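Local coordinates for protein MmeI (Methylophilus methylotrophus, PDB 5HR4) that probably methylates adenine at N6 in DNA with S-adenosyl-L-methionine as donor, and works as a type IIL restriction-modification enzyme, at residues P519-Y524 with I531-V536; Q661-E666 with K671-F676; S208-Y213 with D281-D286; L789-H794 with K874-V879; S845-E850 with P862-K867. One frame throughout, in Å; residues are numbered along the deposited sequence.

Interaction 1. Residues P519-Y524 with I531-V536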
# COMPACT_ATOMS: atom_id res chain seq x y z
N PRO A 519 -5.99 12.16 9.42
CA PRO A 519 -6.69 13.24 10.11
C PRO A 519 -8.11 12.86 10.51
O PRO A 519 -8.58 13.31 11.56
CB PRO A 519 -6.69 14.38 9.08
CG PRO A 519 -5.58 14.06 8.17
CD PRO A 519 -5.57 12.57 8.07
N LYS A 520 -8.79 12.06 9.69
CA LYS A 520 -10.10 11.54 10.06
C LYS A 520 -10.03 10.85 11.41
O LYS A 520 -10.64 11.31 12.39
CB LYS A 520 -10.63 10.59 8.99
CG LYS A 520 -11.46 11.28 7.95
CD LYS A 520 -12.71 11.86 8.57
CE LYS A 520 -13.88 11.87 7.60
NZ LYS A 520 -15.09 12.50 8.22
N ALA A 521 -9.28 9.75 11.49
CA ALA A 521 -9.05 9.08 12.77
C ALA A 521 -8.62 10.06 13.84
O ALA A 521 -9.16 10.04 14.96
CB ALA A 521 -7.99 7.99 12.60
N ALA A 522 -7.68 10.95 13.52
CA ALA A 522 -7.18 11.89 14.52
C ALA A 522 -8.28 12.81 15.04
O ALA A 522 -8.30 13.15 16.23
CB ALA A 522 -6.03 12.71 13.95
N HIS A 523 -9.20 13.23 14.17
CA HIS A 523 -10.32 14.05 14.64
C HIS A 523 -11.34 13.19 15.39
O HIS A 523 -11.88 13.62 16.42
CB HIS A 523 -10.97 14.78 13.47
CG HIS A 523 -10.23 16.02 13.05
ND1 HIS A 523 -9.52 16.11 11.87
CD2 HIS A 523 -10.07 17.22 13.67
CE1 HIS A 523 -8.97 17.31 11.77
NE2 HIS A 523 -9.29 18.00 12.85
N TYR A 524 -11.57 11.97 14.92
CA TYR A 524 -12.54 11.08 15.55
C TYR A 524 -12.17 10.76 16.99
O TYR A 524 -13.03 10.77 17.88
CB TYR A 524 -12.62 9.81 14.72
CG TYR A 524 -13.53 8.73 15.27
CD1 TYR A 524 -14.91 8.88 15.23
CD2 TYR A 524 -13.02 7.56 15.77
CE1 TYR A 524 -15.74 7.88 15.72
CE2 TYR A 524 -13.84 6.56 16.25
CZ TYR A 524 -15.20 6.72 16.22
OH TYR A 524 -16.03 5.73 16.68
N ILE A 531 -8.87 5.36 22.58
CA ILE A 531 -8.80 4.58 21.36
C ILE A 531 -7.35 4.49 20.93
O ILE A 531 -6.57 5.43 21.12
CB ILE A 531 -9.68 5.23 20.28
CG1 ILE A 531 -11.16 5.23 20.74
CG2 ILE A 531 -9.46 4.54 18.94
CD1 ILE A 531 -12.08 6.12 19.89
N ARG A 532 -6.98 3.33 20.40
CA ARG A 532 -5.68 3.06 19.80
C ARG A 532 -5.89 2.67 18.33
O ARG A 532 -6.82 1.91 18.01
CB ARG A 532 -4.98 1.95 20.56
N CYS A 533 -5.05 3.20 17.43
CA CYS A 533 -5.23 3.01 15.98
C CYS A 533 -3.98 2.44 15.33
O CYS A 533 -2.85 2.72 15.74
CB CYS A 533 -5.56 4.33 15.25
SG CYS A 533 -6.83 5.36 16.03
N ALA A 534 -4.19 1.68 14.25
CA ALA A 534 -3.07 1.27 13.41
C ALA A 534 -3.53 1.10 11.97
O ALA A 534 -4.60 0.53 11.73
CB ALA A 534 -2.44 -0.03 13.93
N PHE A 535 -2.72 1.59 11.03
CA PHE A 535 -3.01 1.54 9.60
C PHE A 535 -1.81 0.99 8.84
O PHE A 535 -0.66 1.37 9.11
CB PHE A 535 -3.34 2.94 9.03
CG PHE A 535 -4.73 3.43 9.34
CD1 PHE A 535 -5.80 2.55 9.36
CD2 PHE A 535 -4.96 4.77 9.61
CE1 PHE A 535 -7.07 3.01 9.64
CE2 PHE A 535 -6.22 5.24 9.88
CZ PHE A 535 -7.28 4.36 9.91
N VAL A 536 -2.08 0.08 7.89
CA VAL A 536 -1.13 -0.16 6.81
C VAL A 536 -1.10 1.08 5.91
O VAL A 536 -2.11 1.77 5.71
CB VAL A 536 -1.51 -1.42 6.02
CG1 VAL A 536 -0.48 -1.75 4.92
CG2 VAL A 536 -1.71 -2.61 6.93
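Ala521 points its methyl group from helix 517-524 at strand 532-538 and lands beside two side chains of the strand at once. Its CB lies 4.3 Å from CE2 of Phe535, approaching that ring obliquely, and 4.5 Å from SG of Cys533. Ile531, Cys533 and Phe535 are alternate residues, and all three direct their CB toward the helix. One turn further along the helix, Tyr524 reaches Ile531, just before the strand. With its CG anti to the backbone N (chi1 177°), the ring extends back toward Ile531, and CE2 meets CD1 of Ile531 at 4.1 Å. The two side chains cross at about a right angle, and the isoleucine touches with its terminal methyl, CD1. No hydrogen bond joins the two segments; the contact is loose apolar packing between buried groups. The phenol OH of Tyr524 is hydrogen-bonded to the backbone oxygen of Leu470, which probably helps to place the far end of the ring.

Phe535 also has the ring of Tyr518 set edge-to-face against it. Strand 532-538 runs between its parallel neighbour 477-480 and antiparallel strand 581-588, whose Phe587 touches both Ala521 and Cys533. Since helix 517-524 lies on the chain path from 477-480 to 532-538, this is the helix-to-strand packing of a beta-alpha-beta crossover in the Rossmann-like methyltransferase sheet, while helix 318-340 packs on Arg532, Ala534 and Val536.

Interaction 2. Residues Q661-E666 with K671-F676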
# COMPACT_ATOMS: atom_id res chain seq x y z
N GLN A 661 20.09 4.07 -38.99
CA GLN A 661 19.11 3.92 -40.06
C GLN A 661 18.59 5.29 -40.50
O GLN A 661 18.55 5.60 -41.69
CB GLN A 661 17.95 3.02 -39.63
N PHE A 662 18.28 6.15 -39.52
CA PHE A 662 17.70 7.47 -39.78
C PHE A 662 18.68 8.39 -40.50
O PHE A 662 18.28 9.19 -41.35
CB PHE A 662 17.25 8.09 -38.45
CG PHE A 662 16.45 9.37 -38.59
CD1 PHE A 662 17.08 10.61 -38.60
CD2 PHE A 662 15.07 9.33 -38.65
CE1 PHE A 662 16.33 11.78 -38.71
CE2 PHE A 662 14.32 10.50 -38.76
CZ PHE A 662 14.95 11.72 -38.79
N ILE A 663 19.97 8.31 -40.17
CA ILE A 663 20.94 9.19 -40.82
C ILE A 663 21.12 8.83 -42.29
O ILE A 663 21.10 9.70 -43.16
CB ILE A 663 22.29 9.18 -40.08
CG1 ILE A 663 22.25 10.11 -38.88
CG2 ILE A 663 23.41 9.62 -41.04
CD1 ILE A 663 21.99 11.54 -39.27
N THR A 664 21.31 7.54 -42.59
CA THR A 664 21.46 7.16 -43.99
C THR A 664 20.23 7.57 -44.78
O THR A 664 20.35 8.15 -45.87
CB THR A 664 21.73 5.65 -44.12
OG1 THR A 664 20.50 4.93 -44.01
CG2 THR A 664 22.71 5.16 -43.06
N ASN A 665 19.05 7.33 -44.23
CA ASN A 665 17.81 7.75 -44.87
C ASN A 665 17.67 9.26 -44.97
O ASN A 665 16.94 9.73 -45.85
CB ASN A 665 16.61 7.18 -44.11
CG ASN A 665 16.36 5.74 -44.44
OD1 ASN A 665 16.79 5.25 -45.49
ND2 ASN A 665 15.68 5.03 -43.54
N GLU A 666 18.32 10.04 -44.10
CA GLU A 666 18.14 11.50 -44.06
C GLU A 666 19.45 12.16 -43.69
O GLU A 666 19.59 12.77 -42.62
CB GLU A 666 17.03 11.87 -43.07
CG GLU A 666 16.73 13.36 -42.95
CD GLU A 666 15.90 13.90 -44.10
OE1 GLU A 666 15.00 13.17 -44.57
OE2 GLU A 666 16.16 15.04 -44.52
N LYS A 671 23.55 17.03 -38.14
CA LYS A 671 23.85 18.24 -37.38
C LYS A 671 22.98 18.40 -36.13
O LYS A 671 23.35 19.15 -35.22
CB LYS A 671 23.68 19.46 -38.30
N TYR A 672 21.84 17.70 -36.07
CA TYR A 672 20.86 17.89 -35.00
C TYR A 672 20.82 16.77 -33.97
O TYR A 672 20.13 16.91 -32.96
CB TYR A 672 19.46 18.08 -35.61
CG TYR A 672 19.33 19.39 -36.34
CD1 TYR A 672 19.62 20.58 -35.70
CD2 TYR A 672 18.98 19.44 -37.68
CE1 TYR A 672 19.53 21.80 -36.35
CE2 TYR A 672 18.88 20.65 -38.35
CZ TYR A 672 19.16 21.83 -37.68
OH TYR A 672 19.07 23.05 -38.33
N PHE A 673 21.51 15.66 -34.21
CA PHE A 673 21.62 14.61 -33.21
C PHE A 673 22.60 15.00 -32.14
O PHE A 673 23.64 15.61 -32.41
CB PHE A 673 22.07 13.29 -33.84
CG PHE A 673 20.98 12.57 -34.54
CD1 PHE A 673 20.70 12.85 -35.85
CD2 PHE A 673 20.22 11.63 -33.87
CE1 PHE A 673 19.69 12.18 -36.50
CE2 PHE A 673 19.21 10.96 -34.51
CZ PHE A 673 18.94 11.24 -35.83
N ARG A 674 22.27 14.65 -30.91
CA ARG A 674 23.17 14.83 -29.78
C ARG A 674 22.94 13.66 -28.84
O ARG A 674 21.89 13.00 -28.90
CB ARG A 674 22.93 16.19 -29.10
CG ARG A 674 23.47 17.44 -29.86
CD ARG A 674 23.51 18.58 -28.86
NE ARG A 674 24.16 19.81 -29.33
CZ ARG A 674 24.04 20.97 -28.68
NH1 ARG A 674 23.31 21.05 -27.58
NH2 ARG A 674 24.64 22.06 -29.14
N ARG A 675 23.95 13.37 -28.01
CA ARG A 675 23.87 12.24 -27.08
C ARG A 675 22.83 12.50 -26.00
O ARG A 675 22.72 13.61 -25.47
CB ARG A 675 25.22 11.97 -26.41
CG ARG A 675 26.28 11.42 -27.34
CD ARG A 675 27.67 11.37 -26.70
NE ARG A 675 28.70 11.21 -27.73
CZ ARG A 675 29.02 10.05 -28.30
NH1 ARG A 675 28.38 8.94 -27.96
NH2 ARG A 675 29.96 10.01 -29.23
N PHE A 676 22.08 11.46 -25.65
CA PHE A 676 20.98 11.57 -24.70
C PHE A 676 21.23 10.60 -23.56
O PHE A 676 21.35 9.40 -23.79
CB PHE A 676 19.67 11.26 -25.40
CG PHE A 676 18.46 11.49 -24.57
CD1 PHE A 676 18.05 12.79 -24.28
CD2 PHE A 676 17.69 10.43 -24.15
CE1 PHE A 676 16.89 13.02 -23.54
CE2 PHE A 676 16.53 10.64 -23.40
CZ PHE A 676 16.13 11.94 -23.10
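Phe662 and Phe673 meet ring to ring, with CD1 of Phe662 3.4 Å from CZ of Phe673. Seen from Phe673, that carbon arrives at the ring edge, close to its plane. The centroids are 5.7 Å apart and the planes turned 69° against each other, an oblique aromatic pairing. Ile663 comes in next to it: its CD1 lies 3.7 Å from CE1 of Phe673, with the two side chains running antiparallel past one another. The isoleucine bends at both torsions (chi1 -82°, chi2 -61°), which carries its terminal methyl to the ring although the CA-CB bond does not aim there.

In the next shell, Phe654 sets its ring edge-to-face with Phe673 and also meets Phe662. Leu706 and Val707 of helix 705-719 touch Phe662, and Leu691 of strand 688-691 touches Phe673. Backbone hydrogen bonds between Tyr672 and Trp692 and between Arg674 and Cys690 tie the chain that carries Phe673 to its neighbour. Helix 656-665 is thereby packed onto strand 673-677 within the target recognition domain. With no hydrogen bond or charge pair between the two segments, their hold on each other rests on shape and dispersion among aromatic and aliphatic carbons.

Interaction 3. Residues S208-Y213 with D281-D286. With CA (calcium ion), chain G.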
# COMPACT_ATOMS: atom_id res chain seq x y z
N SER A 208 -24.73 -31.49 2.21
CA SER A 208 -24.95 -31.40 0.77
C SER A 208 -26.41 -31.16 0.39
O SER A 208 -26.81 -31.43 -0.75
CB SER A 208 -24.42 -32.66 0.07
OG SER A 208 -23.00 -32.69 0.11
N LEU A 209 -27.23 -30.64 1.31
CA LEU A 209 -28.66 -30.52 1.01
C LEU A 209 -28.91 -29.56 -0.14
O LEU A 209 -29.74 -29.81 -1.01
CB LEU A 209 -29.41 -30.07 2.26
CG LEU A 209 -30.88 -30.40 2.17
CD1 LEU A 209 -31.07 -31.89 2.35
CD2 LEU A 209 -31.62 -29.62 3.23
N PHE A 210 -28.17 -28.45 -0.16
CA PHE A 210 -28.27 -27.51 -1.27
C PHE A 210 -27.91 -28.18 -2.59
O PHE A 210 -28.64 -28.08 -3.57
CB PHE A 210 -27.37 -26.30 -1.02
CG PHE A 210 -27.55 -25.22 -2.02
CD1 PHE A 210 -28.82 -24.83 -2.42
CD2 PHE A 210 -26.45 -24.57 -2.56
CE1 PHE A 210 -28.99 -23.84 -3.35
CE2 PHE A 210 -26.61 -23.57 -3.48
CZ PHE A 210 -27.88 -23.20 -3.87
N GLN A 211 -26.77 -28.88 -2.62
CA GLN A 211 -26.34 -29.51 -3.86
C GLN A 211 -27.33 -30.57 -4.31
O GLN A 211 -27.69 -30.64 -5.49
CB GLN A 211 -24.94 -30.13 -3.71
CG GLN A 211 -24.50 -30.84 -5.00
CD GLN A 211 -23.13 -31.47 -4.89
OE1 GLN A 211 -22.28 -31.00 -4.14
NE2 GLN A 211 -22.91 -32.55 -5.64
N GLU A 212 -27.80 -31.40 -3.37
CA GLU A 212 -28.72 -32.46 -3.76
C GLU A 212 -30.00 -31.87 -4.32
O GLU A 212 -30.53 -32.37 -5.33
CB GLU A 212 -29.02 -33.36 -2.56
CG GLU A 212 -27.83 -34.24 -2.16
CD GLU A 212 -27.91 -34.75 -0.72
OE1 GLU A 212 -29.04 -34.89 -0.18
OE2 GLU A 212 -26.83 -35.01 -0.13
N TYR A 213 -30.51 -30.79 -3.72
CA TYR A 213 -31.74 -30.19 -4.21
C TYR A 213 -31.57 -29.74 -5.65
O TYR A 213 -32.36 -30.11 -6.53
CB TYR A 213 -32.16 -29.02 -3.31
CG TYR A 213 -33.50 -28.45 -3.70
CD1 TYR A 213 -34.67 -28.82 -3.05
CD2 TYR A 213 -33.61 -27.53 -4.75
CE1 TYR A 213 -35.90 -28.29 -3.42
CE2 TYR A 213 -34.82 -27.01 -5.13
CZ TYR A 213 -35.96 -27.39 -4.48
OH TYR A 213 -37.17 -26.84 -4.88
N ASP A 281 -20.60 -27.04 -9.70
CA ASP A 281 -19.15 -27.12 -9.57
C ASP A 281 -18.70 -26.58 -8.22
O ASP A 281 -17.90 -27.21 -7.52
CB ASP A 281 -18.51 -26.34 -10.70
CG ASP A 281 -17.26 -26.96 -11.17
OD1 ASP A 281 -16.23 -26.72 -10.50
OD2 ASP A 281 -17.33 -27.67 -12.20
N LEU A 282 -19.18 -25.39 -7.85
CA LEU A 282 -18.81 -24.83 -6.55
C LEU A 282 -19.32 -25.71 -5.41
O LEU A 282 -18.64 -25.88 -4.39
CB LEU A 282 -19.35 -23.40 -6.44
CG LEU A 282 -18.67 -22.34 -7.31
CD1 LEU A 282 -19.33 -20.99 -7.13
CD2 LEU A 282 -17.19 -22.24 -6.96
N CYS A 283 -20.51 -26.30 -5.57
CA CYS A 283 -21.06 -27.14 -4.51
C CYS A 283 -20.16 -28.33 -4.22
O CYS A 283 -20.00 -28.73 -3.06
CB CYS A 283 -22.46 -27.65 -4.86
SG CYS A 283 -23.73 -26.41 -4.92
N SER A 284 -19.57 -28.92 -5.26
CA SER A 284 -18.83 -30.15 -5.04
C SER A 284 -17.55 -29.95 -4.24
O SER A 284 -16.99 -30.93 -3.76
CB SER A 284 -18.52 -30.83 -6.37
OG SER A 284 -17.60 -30.06 -7.11
N LEU A 285 -17.09 -28.71 -4.05
CA LEU A 285 -15.96 -28.45 -3.19
C LEU A 285 -16.40 -28.36 -1.72
O LEU A 285 -17.59 -28.29 -1.41
CB LEU A 285 -15.26 -27.16 -3.60
CG LEU A 285 -14.86 -27.08 -5.07
CD1 LEU A 285 -14.22 -25.74 -5.40
CD2 LEU A 285 -13.94 -28.22 -5.44
N ASP A 286 -15.43 -28.38 -0.82
CA ASP A 286 -15.68 -28.27 0.61
C ASP A 286 -15.39 -26.84 1.03
O ASP A 286 -14.24 -26.39 1.00
CB ASP A 286 -14.83 -29.28 1.39
CG ASP A 286 -15.20 -29.37 2.86
OD1 ASP A 286 -16.34 -28.97 3.22
OD2 ASP A 286 -14.37 -29.85 3.66
CA CA G . -19.63 -29.02 -0.84
O HOH W 1 -21.74 -30.13 -1.15
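A single water spans the gap between Gln211 and the calcium held by Cys283 and Leu285. It coordinates the calcium ion at 2.4 Å, donates to OE1 of Gln211 at 3.2 Å and hydrogen-bonds OG of Ser208 at 3.1 Å. The metal takes the backbone oxygens Cys283 O at 2.3 Å and Leu285 O at 2.2 Å; Gln158 and Asp201 add their side-chain oxygens. Gln211 is thus a second-shell residue. Its chain is fully extended (chi1 178°, chi2 -180°) and runs past Cys283, its CB and CG lying against CB of the cysteine. OE1 comes within 3.4 Å of Cys283 O, but both are acceptors and no bond joins them: Cys283 O binds the calcium, and OE1 takes the water. The amide's other end, NE2, bonds Glu215, which fixes the flip of the group. A leucine in place of Gln211 would probably leave the calcium-bound water without its acceptor and Glu215 without its amide donor.

Cys283 SG makes an oblique sulfur-aromatic contact with Phe210, 5.0 Å from the ring centroid. The calcium site joins the beginning of helix 209-217 to the region where helix 273-283 gives way to a loop; helix 183-200 packs on Phe210 with Cys196 and Glu200 and on Cys283 with Leu197 and Glu200, and helix 163-178 on Leu282 and Leu285.

Interaction 4. Residues L789-H794 with K874-V879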
# COMPACT_ATOMS: atom_id res chain seq x y z
N LEU A 789 29.05 15.45 -2.93
CA LEU A 789 27.95 14.56 -3.28
C LEU A 789 28.37 13.10 -3.36
O LEU A 789 27.51 12.22 -3.41
CB LEU A 789 27.34 14.97 -4.62
CG LEU A 789 27.04 16.45 -4.77
CD1 LEU A 789 26.28 16.65 -6.06
CD2 LEU A 789 26.24 16.96 -3.58
N SER A 790 29.67 12.82 -3.41
CA SER A 790 30.13 11.45 -3.32
C SER A 790 30.18 10.95 -1.88
O SER A 790 30.21 9.74 -1.65
CB SER A 790 31.51 11.32 -3.97
N SER A 791 30.17 11.87 -0.91
CA SER A 791 30.47 11.52 0.47
C SER A 791 29.39 10.65 1.08
O SER A 791 28.20 10.76 0.76
CB SER A 791 30.62 12.80 1.30
OG SER A 791 29.36 13.40 1.52
N THR A 792 29.82 9.76 1.99
CA THR A 792 28.90 9.02 2.84
C THR A 792 27.89 9.94 3.51
O THR A 792 26.71 9.60 3.64
CB THR A 792 29.68 8.24 3.89
OG1 THR A 792 30.35 7.14 3.27
CG2 THR A 792 28.77 7.69 4.98
N MET A 793 28.35 11.13 3.93
CA MET A 793 27.49 12.07 4.64
C MET A 793 26.32 12.52 3.79
O MET A 793 25.17 12.59 4.26
CB MET A 793 28.32 13.27 5.09
CG MET A 793 29.08 13.04 6.37
SD MET A 793 27.95 12.74 7.74
CE MET A 793 28.60 13.93 8.92
N HIS A 794 26.60 12.87 2.53
CA HIS A 794 25.52 13.31 1.65
C HIS A 794 24.58 12.16 1.36
O HIS A 794 23.35 12.32 1.46
CB HIS A 794 26.10 13.88 0.36
CG HIS A 794 25.05 14.29 -0.63
ND1 HIS A 794 24.13 15.28 -0.36
CD2 HIS A 794 24.75 13.81 -1.86
CE1 HIS A 794 23.31 15.41 -1.39
NE2 HIS A 794 23.66 14.53 -2.31
N LYS A 874 36.86 10.69 5.09
CA LYS A 874 37.77 11.24 6.09
C LYS A 874 37.95 12.75 5.92
O LYS A 874 37.89 13.50 6.90
CB LYS A 874 39.12 10.52 5.98
CG LYS A 874 40.16 10.86 7.05
CD LYS A 874 41.55 10.93 6.42
CE LYS A 874 42.64 10.46 7.37
NZ LYS A 874 42.69 8.97 7.53
N ALA A 875 38.14 13.20 4.68
CA ALA A 875 38.27 14.63 4.42
C ALA A 875 36.96 15.38 4.70
O ALA A 875 36.98 16.46 5.30
CB ALA A 875 38.73 14.87 2.99
N VAL A 876 35.82 14.83 4.25
CA VAL A 876 34.54 15.50 4.50
C VAL A 876 34.19 15.46 5.98
O VAL A 876 33.73 16.46 6.56
CB VAL A 876 33.43 14.88 3.63
CG1 VAL A 876 32.06 15.52 3.93
CG2 VAL A 876 33.74 15.03 2.15
N ASP A 877 34.37 14.30 6.61
CA ASP A 877 34.06 14.20 8.03
C ASP A 877 34.88 15.19 8.84
O ASP A 877 34.37 15.81 9.78
CB ASP A 877 34.32 12.78 8.52
CG ASP A 877 33.37 11.78 7.89
OD1 ASP A 877 32.29 12.22 7.44
OD2 ASP A 877 33.71 10.57 7.87
N SER A 878 36.15 15.36 8.47
CA SER A 878 37.00 16.35 9.13
C SER A 878 36.41 17.75 9.01
O SER A 878 36.42 18.52 9.97
CB SER A 878 38.41 16.30 8.54
OG SER A 878 39.05 17.55 8.65
N VAL A 879 35.87 18.10 7.83
CA VAL A 879 35.29 19.43 7.67
C VAL A 879 34.13 19.63 8.63
O VAL A 879 33.93 20.72 9.17
CB VAL A 879 34.86 19.66 6.21
CG1 VAL A 879 34.19 21.00 6.07
CG2 VAL A 879 36.06 19.57 5.28
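This is a buried packing contact between a helix-to-helix junction in the target recognition domain and a long helix of the C-terminal domain, carried by Ser791 with Val876 and by Met793 with Asp877. Ser791 CB rests against the valine's two methyls, 3.9 Å from Val876 CG2 and 4.0 Å from Val876 CG1. Its hydroxyl caps helix 792-801. With chi1 at 73°, OG sits between the backbone N and the carbonyl carbon and accepts from His794 N at 3.0 Å, in a fairly straight bond of 162°; it also bonds the backbone oxygen of Leu788. One residue therefore gives its carbon to the interface and its oxygen to the helix start. Replacing Ser791 by an alanine would probably leave His794 N without its capping acceptor and Leu788 O without its hydroxyl partner.

The second pair is mixed in character. Met793 crosses Asp877 at a slant, its CG 3.5 Å from Asp877 OD1. The carboxylate's true partner is Arg891, salt-bridged through OD2, and the methionine meets the acid at OD1 with a CH2 group. Asp873, on the same helix as Val876, adds a hydrogen bond to Thr792 N. Helix 863-880 is thus faced by the 790-792 junction, while helix 888-903 closes on Met793 with Arg891, Phe894 and Leu895, and helix 827-845 packs against Ala875, Ser878 and Val879.

Interaction 5. Residues S845-E850 with P862-K867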
# COMPACT_ATOMS: atom_id res chain seq x y z
N SER A 845 38.71 5.36 -13.56
CA SER A 845 39.34 5.23 -14.88
C SER A 845 40.09 3.90 -15.04
O SER A 845 39.97 3.24 -16.08
CB SER A 845 40.28 6.41 -15.14
N ASN A 846 40.83 3.47 -14.01
CA ASN A 846 41.64 2.25 -14.08
C ASN A 846 40.84 0.97 -14.34
O ASN A 846 41.38 -0.13 -14.17
CB ASN A 846 42.42 2.03 -12.78
CG ASN A 846 43.50 3.07 -12.57
OD1 ASN A 846 44.20 3.47 -13.50
ND2 ASN A 846 43.65 3.52 -11.32
N TYR A 847 39.58 1.09 -14.74
CA TYR A 847 38.72 -0.07 -14.97
C TYR A 847 37.89 0.25 -16.20
O TYR A 847 36.71 0.59 -16.10
CB TYR A 847 37.83 -0.39 -13.76
CG TYR A 847 38.62 -0.86 -12.55
CD1 TYR A 847 39.19 0.06 -11.66
CD2 TYR A 847 38.81 -2.23 -12.31
CE1 TYR A 847 39.93 -0.37 -10.57
CE2 TYR A 847 39.55 -2.67 -11.21
CZ TYR A 847 40.10 -1.73 -10.35
OH TYR A 847 40.84 -2.16 -9.27
N PRO A 848 38.53 0.17 -17.37
CA PRO A 848 37.80 0.28 -18.62
C PRO A 848 36.69 -0.77 -18.66
O PRO A 848 36.67 -1.72 -17.89
CB PRO A 848 38.74 0.12 -19.81
N ASN A 849 35.75 -0.57 -19.57
CA ASN A 849 34.62 -1.49 -19.74
C ASN A 849 33.97 -2.00 -18.44
O ASN A 849 33.38 -3.09 -18.40
CB ASN A 849 35.05 -2.67 -20.63
CG ASN A 849 36.00 -3.61 -19.96
OD1 ASN A 849 37.21 -3.42 -20.01
ND2 ASN A 849 35.46 -4.66 -19.37
N GLU A 850 34.02 -1.20 -17.37
CA GLU A 850 33.11 -1.36 -16.25
C GLU A 850 32.18 -0.15 -16.25
O GLU A 850 32.65 0.99 -16.24
CB GLU A 850 33.86 -1.48 -14.92
CG GLU A 850 33.23 -2.44 -13.88
CD GLU A 850 33.40 -3.92 -14.25
OE1 GLU A 850 34.43 -4.24 -14.87
OE2 GLU A 850 32.51 -4.74 -13.95
N PRO A 862 35.69 -2.55 -6.80
CA PRO A 862 37.13 -2.75 -6.59
C PRO A 862 37.59 -2.09 -5.29
O PRO A 862 37.03 -1.07 -4.86
CB PRO A 862 37.77 -2.10 -7.82
CG PRO A 862 36.77 -1.06 -8.25
CD PRO A 862 35.40 -1.62 -7.90
N SER A 863 38.60 -2.69 -4.65
CA SER A 863 39.04 -2.13 -3.37
C SER A 863 39.75 -0.80 -3.56
O SER A 863 39.79 0.03 -2.64
CB SER A 863 39.94 -3.13 -2.63
OG SER A 863 41.01 -3.59 -3.43
N GLU A 864 40.32 -0.57 -4.74
CA GLU A 864 40.96 0.71 -4.99
C GLU A 864 39.94 1.85 -4.98
O GLU A 864 40.26 2.97 -4.55
CB GLU A 864 41.72 0.66 -6.32
CG GLU A 864 42.54 1.89 -6.63
CD GLU A 864 42.86 2.00 -8.11
OE1 GLU A 864 42.64 1.01 -8.84
OE2 GLU A 864 43.31 3.09 -8.53
N LEU A 865 38.70 1.59 -5.42
CA LEU A 865 37.67 2.62 -5.38
C LEU A 865 37.17 2.83 -3.96
O LEU A 865 37.03 3.97 -3.50
CB LEU A 865 36.51 2.26 -6.30
CG LEU A 865 35.44 3.35 -6.49
CD1 LEU A 865 36.05 4.68 -6.90
CD2 LEU A 865 34.40 2.90 -7.50
N LEU A 866 36.92 1.74 -3.24
CA LEU A 866 36.50 1.85 -1.85
C LEU A 866 37.47 2.71 -1.05
O LEU A 866 37.05 3.51 -0.20
CB LEU A 866 36.38 0.46 -1.22
CG LEU A 866 35.94 0.51 0.23
CD1 LEU A 866 34.63 1.31 0.38
CD2 LEU A 866 35.81 -0.90 0.76
N LYS A 867 38.77 2.58 -1.33
CA LYS A 867 39.76 3.32 -0.57
C LYS A 867 39.62 4.82 -0.82
O LYS A 867 39.52 5.61 0.13
CB LYS A 867 41.17 2.83 -0.92
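Asn846 and Tyr847, where the chain leaves helix 827-845, face Pro862 and Glu864 at the beginning of helix 863-880, with the CA atoms of Tyr847 and Pro862 8.9 Å apart. Pro862 takes the N-cap position and places CG over one face of the tyrosine ring. This CG stands 4.1 Å from the Tyr847 ring centroid and 18° off the ring normal, a CH-pi contact displaced toward the rim, while Pro862 CB sits 3.5 Å from Tyr847 CZ. At the edge of the same ring, near its plane, OE1 of Glu864 approaches CE1 of Tyr847 at 3.5 Å.

The other carboxylate oxygen makes the polar link. Asn846 ND2 donates to the syn lone pair of Glu864 OE2 at 2.8 Å; the bond is bent at 131°, and the amide and carboxylate are nearly coplanar. Glu864 reaches across on an extended side chain. Leu855 of helix 852-856 touches both Tyr847 and Pro862 from outside the pair.

Chemically, the tyrosine offers its pi face to a proline C-H and its rim to a carboxylate oxygen, while a neutral amide takes the second oxygen. The carboxylate, in the first turn of its helix, is probably also eased by the helix N-terminus. On this surface the polar bond likely competes with water.

The five contacts are spread over the length of the enzyme, and none touches another. Of these, interaction 1 comes near the bound sinefungin, with the Phe535 side chain about 9 Å from it, but does not touch it. Interaction 3 supplies Cys283 and Leu285 to the calcium site, its centre about 43 Å from that of interaction 1 and its nearest atom about 26 Å from the DNA. Interactions 1 and 2, in separate domains with centres about 58 Å apart, each come within about 5 Å of the DNA. Interactions 4 and 5 share helix 863-880, with nearest atoms about 8 Å apart: interaction 5 meets its start within the C-terminal domain, and interaction 4 joins its later turns to the target recognition domain.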